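Local atomic coordinates of interleukin-1beta (Gallus gallus, PDB entry 2WRY), a protein that probably acts as a secreted inflammatory cytokine that binds the interleukin-1 receptor, this chain being the C-terminal beta-trefoil part of the longer protein. Residues L69-V81 with T88-I100. Numbering follows the deposited sequence.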
# COMPACT_ATOMS: atom_id res chain seq x y z
N LEU A 69 3.56 -3.20 3.76
CA LEU A 69 3.70 -3.26 2.29
C LEU A 69 5.10 -2.83 1.90
O LEU A 69 5.44 -1.64 1.92
CB LEU A 69 2.66 -2.38 1.62
CG LEU A 69 1.22 -2.74 2.02
CD1 LEU A 69 0.27 -1.76 1.37
CD2 LEU A 69 0.92 -4.18 1.58
N GLY A 70 5.94 -3.82 1.58
CA GLY A 70 7.31 -3.57 1.18
C GLY A 70 7.37 -3.37 -0.33
O GLY A 70 6.65 -4.03 -1.09
N ILE A 71 8.19 -2.42 -0.76
CA ILE A 71 8.37 -2.16 -2.19
C ILE A 71 9.52 -3.06 -2.61
O ILE A 71 10.69 -2.75 -2.32
CB ILE A 71 8.72 -0.67 -2.45
CG1 ILE A 71 7.73 0.27 -1.74
CG2 ILE A 71 8.76 -0.39 -3.95
CD1 ILE A 71 6.25 -0.07 -2.06
N LYS A 72 9.18 -4.20 -3.24
CA LYS A 72 10.11 -5.31 -3.42
C LYS A 72 11.34 -4.89 -4.22
O LYS A 72 11.24 -4.33 -5.31
CB LYS A 72 9.42 -6.49 -4.10
CG LYS A 72 10.34 -7.70 -4.23
CD LYS A 72 9.46 -8.88 -4.65
CE LYS A 72 10.21 -10.22 -4.55
NZ LYS A 72 11.44 -10.22 -5.35
N GLY A 73 12.51 -5.12 -3.62
CA GLY A 73 13.79 -4.83 -4.25
C GLY A 73 14.35 -3.43 -4.02
O GLY A 73 15.48 -3.12 -4.46
N TYR A 74 13.56 -2.58 -3.36
CA TYR A 74 13.97 -1.22 -3.11
C TYR A 74 14.22 -0.91 -1.63
O TYR A 74 14.60 0.22 -1.29
CB TYR A 74 12.95 -0.26 -3.68
CG TYR A 74 12.82 -0.26 -5.18
CD1 TYR A 74 11.82 -1.00 -5.82
CD2 TYR A 74 13.66 0.53 -5.96
CE1 TYR A 74 11.65 -0.94 -7.20
CE2 TYR A 74 13.50 0.59 -7.36
CZ TYR A 74 12.50 -0.14 -7.96
OH TYR A 74 12.34 -0.09 -9.32
N LYS A 75 13.99 -1.90 -0.75
CA LYS A 75 14.29 -1.77 0.68
C LYS A 75 13.48 -0.63 1.33
O LYS A 75 13.93 0.07 2.25
CB LYS A 75 15.83 -1.65 0.87
CG LYS A 75 16.65 -2.95 0.53
CD LYS A 75 16.78 -3.22 -0.96
CE LYS A 75 17.80 -4.31 -1.25
NZ LYS A 75 17.87 -4.60 -2.71
N LEU A 76 12.24 -0.48 0.86
CA LEU A 76 11.31 0.54 1.35
C LEU A 76 10.06 -0.15 1.87
O LEU A 76 9.68 -1.20 1.35
CB LEU A 76 10.90 1.48 0.22
CG LEU A 76 12.00 2.34 -0.43
CD1 LEU A 76 11.51 3.01 -1.72
CD2 LEU A 76 12.53 3.42 0.54
N TYR A 77 9.42 0.46 2.88
CA TYR A 77 8.04 0.11 3.26
C TYR A 77 7.13 1.33 3.17
O TYR A 77 7.58 2.45 3.41
CB TYR A 77 7.98 -0.49 4.66
CG TYR A 77 8.35 -1.96 4.68
CD1 TYR A 77 7.37 -2.95 4.62
CD2 TYR A 77 9.69 -2.37 4.73
CE1 TYR A 77 7.69 -4.29 4.62
CE2 TYR A 77 10.02 -3.72 4.74
CZ TYR A 77 9.00 -4.68 4.68
OH TYR A 77 9.28 -6.01 4.64
N MET A 78 5.86 1.11 2.79
CA MET A 78 4.86 2.20 2.78
C MET A 78 4.50 2.56 4.20
O MET A 78 4.42 1.70 5.08
CB MET A 78 3.58 1.75 2.07
CG MET A 78 3.83 1.30 0.66
SD MET A 78 2.23 1.24 -0.19
CE MET A 78 2.24 2.80 -1.00
N SER A 79 4.22 3.84 4.43
CA SER A 79 3.70 4.25 5.76
C SER A 79 2.73 5.41 5.60
O SER A 79 2.79 6.12 4.62
CB SER A 79 4.86 4.65 6.69
OG SER A 79 5.47 5.83 6.21
N CYS A 80 1.85 5.59 6.59
CA CYS A 80 0.97 6.77 6.59
C CYS A 80 1.36 7.65 7.74
O CYS A 80 1.46 7.20 8.88
CB CYS A 80 -0.46 6.32 6.78
SG CYS A 80 -0.99 5.35 5.41
N VAL A 81 1.56 8.93 7.44
CA VAL A 81 2.00 9.88 8.47
C VAL A 81 1.36 11.22 8.23
O VAL A 81 0.91 11.52 7.10
CB VAL A 81 3.54 10.06 8.48
CG1 VAL A 81 4.27 8.74 8.78
CG2 VAL A 81 4.05 10.69 7.19
N THR A 88 -0.78 11.50 4.90
CA THR A 88 0.03 11.37 3.69
C THR A 88 0.61 9.97 3.63
O THR A 88 1.01 9.41 4.65
CB THR A 88 1.18 12.41 3.74
OG1 THR A 88 0.60 13.73 3.82
CG2 THR A 88 2.06 12.33 2.51
N LEU A 89 0.63 9.41 2.42
CA LEU A 89 1.35 8.17 2.18
C LEU A 89 2.80 8.51 1.88
O LEU A 89 3.11 9.37 1.02
CB LEU A 89 0.72 7.47 0.96
CG LEU A 89 1.32 6.09 0.64
CD1 LEU A 89 0.97 5.08 1.74
CD2 LEU A 89 0.74 5.63 -0.70
N GLN A 90 3.69 7.82 2.59
CA GLN A 90 5.11 7.96 2.27
C GLN A 90 5.79 6.62 2.15
O GLN A 90 5.23 5.58 2.48
CB GLN A 90 5.81 8.87 3.27
CG GLN A 90 5.88 8.40 4.65
CD GLN A 90 6.79 9.30 5.51
OE1 GLN A 90 6.95 10.51 5.23
NE2 GLN A 90 7.37 8.72 6.54
N LEU A 91 7.00 6.66 1.60
CA LEU A 91 7.81 5.47 1.50
C LEU A 91 9.02 5.74 2.37
O LEU A 91 9.66 6.80 2.28
CB LEU A 91 8.27 5.26 0.07
CG LEU A 91 7.19 5.19 -1.00
CD1 LEU A 91 7.83 5.09 -2.39
CD2 LEU A 91 6.26 3.99 -0.75
N GLU A 92 9.33 4.78 3.22
CA GLU A 92 10.44 4.92 4.16
C GLU A 92 11.42 3.79 4.00
O GLU A 92 11.03 2.65 3.80
CB GLU A 92 9.92 4.88 5.62
CG GLU A 92 8.97 5.99 5.99
CD GLU A 92 8.69 6.03 7.49
OE1 GLU A 92 7.56 6.41 7.87
OE2 GLU A 92 9.61 5.72 8.29
N GLU A 93 12.72 4.12 4.09
CA GLU A 93 13.73 3.10 4.22
C GLU A 93 13.50 2.47 5.57
O GLU A 93 13.59 3.15 6.62
CB GLU A 93 15.14 3.72 4.14
CG GLU A 93 15.50 4.26 2.78
CD GLU A 93 16.82 5.01 2.81
OE1 GLU A 93 17.84 4.38 3.13
OE2 GLU A 93 16.83 6.22 2.51
N ALA A 94 13.16 1.20 5.58
CA ALA A 94 12.93 0.51 6.83
C ALA A 94 13.28 -0.93 6.59
O ALA A 94 13.04 -1.46 5.50
CB ALA A 94 11.47 0.64 7.31
N ASP A 95 13.88 -1.54 7.60
CA ASP A 95 14.11 -2.99 7.59
C ASP A 95 12.84 -3.74 7.99
O ASP A 95 11.83 -3.12 8.35
CB ASP A 95 15.31 -3.31 8.47
CG ASP A 95 16.59 -2.63 7.97
OD1 ASP A 95 16.94 -2.86 6.79
OD2 ASP A 95 17.20 -1.85 8.73
N VAL A 96 12.87 -5.06 7.87
CA VAL A 96 11.69 -5.85 8.18
C VAL A 96 11.47 -5.82 9.68
O VAL A 96 12.39 -6.07 10.46
CB VAL A 96 11.83 -7.30 7.67
CG1 VAL A 96 10.49 -8.05 7.87
CG2 VAL A 96 12.25 -7.32 6.22
N MET A 97 10.24 -5.50 10.08
CA MET A 97 9.91 -5.29 11.48
C MET A 97 9.21 -6.50 12.07
O MET A 97 8.14 -6.92 11.63
CB MET A 97 9.06 -4.02 11.62
CG MET A 97 9.89 -2.76 11.39
SD MET A 97 8.89 -1.37 10.90
CE MET A 97 8.61 -1.75 9.15
N ARG A 98 9.87 -7.12 13.04
CA ARG A 98 9.33 -8.27 13.72
C ARG A 98 8.14 -7.84 14.58
O ARG A 98 7.13 -8.53 14.64
CB ARG A 98 10.43 -8.88 14.59
CG ARG A 98 9.99 -9.87 15.62
CD ARG A 98 11.16 -10.16 16.58
NE ARG A 98 11.57 -8.95 17.29
CZ ARG A 98 12.73 -8.29 17.13
NH1 ARG A 98 13.67 -8.72 16.29
NH2 ARG A 98 12.93 -7.19 17.84
N ASP A 99 8.29 -6.70 15.24
CA ASP A 99 7.29 -6.23 16.20
C ASP A 99 6.80 -4.84 15.87
O ASP A 99 7.58 -3.91 15.64
CB ASP A 99 7.88 -6.22 17.61
CG ASP A 99 8.19 -7.61 18.12
OD1 ASP A 99 7.27 -8.44 18.27
OD2 ASP A 99 9.39 -7.86 18.38
N ILE A 100 5.47 -4.70 15.89
CA ILE A 100 4.83 -3.39 15.76
C ILE A 100 4.11 -3.18 17.06
O ILE A 100 3.04 -3.76 17.27
CB ILE A 100 3.78 -3.35 14.63
CG1 ILE A 100 4.37 -3.75 13.29
CG2 ILE A 100 3.16 -1.95 14.60
CD1 ILE A 100 5.43 -2.84 12.78
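Y77, S79 and V81 pair with E92, Q90 and T88 as the hydrogen-bonded positions of an antiparallel hairpin, strands 76-83 and 86-93 of the beta-trefoil. Each pair exchanges two backbone bonds; the straightest, Q90 N to S79 O, measures 2.8 Å with 178° at the hydrogen.

On the face carrying these residues, the polar centre is E92 OE1. S79 OG donates to E92 OE1 at 2.7 Å on the anti side, 26° out of the carboxylate plane, while Q90 NE2 reaches E92 OE1 from the opposite face of that plane, the oxygen lying in the Q90 amide plane. With chi1 at 67°, the S79 hydroxyl sits between its backbone N and carbonyl carbon, turned toward E92. R107 adds a salt bridge to the same oxygen. Replacing E92 by alanine is likely to leave the S79 hydroxyl and the Q90 amide without their shared acceptor and the R107 charge without this mate. V81 CG2 packs crosswise on the Q90 amide, 3.5 Å from Q90 CD.

The other face is apolar. M78 CG lies 3.9 Å from L91 CD2, the two chains side by side. The bend at chi3 leaves M78 CE unusually tight against L89 CD2, at 3.2 Å, so that detail is doubtful. F110 touches both M78 and L89.

The Y77 ring reaches past the paired strands to the segment 94-97: A94 O lies at its edge, 3.6 Å from Y77 CD2, and V96 CG2 nears OH, while G70 CA sits over the rim of one face.

The chemistry thus divides the hairpin between a greasy side turned to F110 and a side where one carboxylate oxygen gathers donors from both strands, with R107 beside it probably stabilising its negative charge.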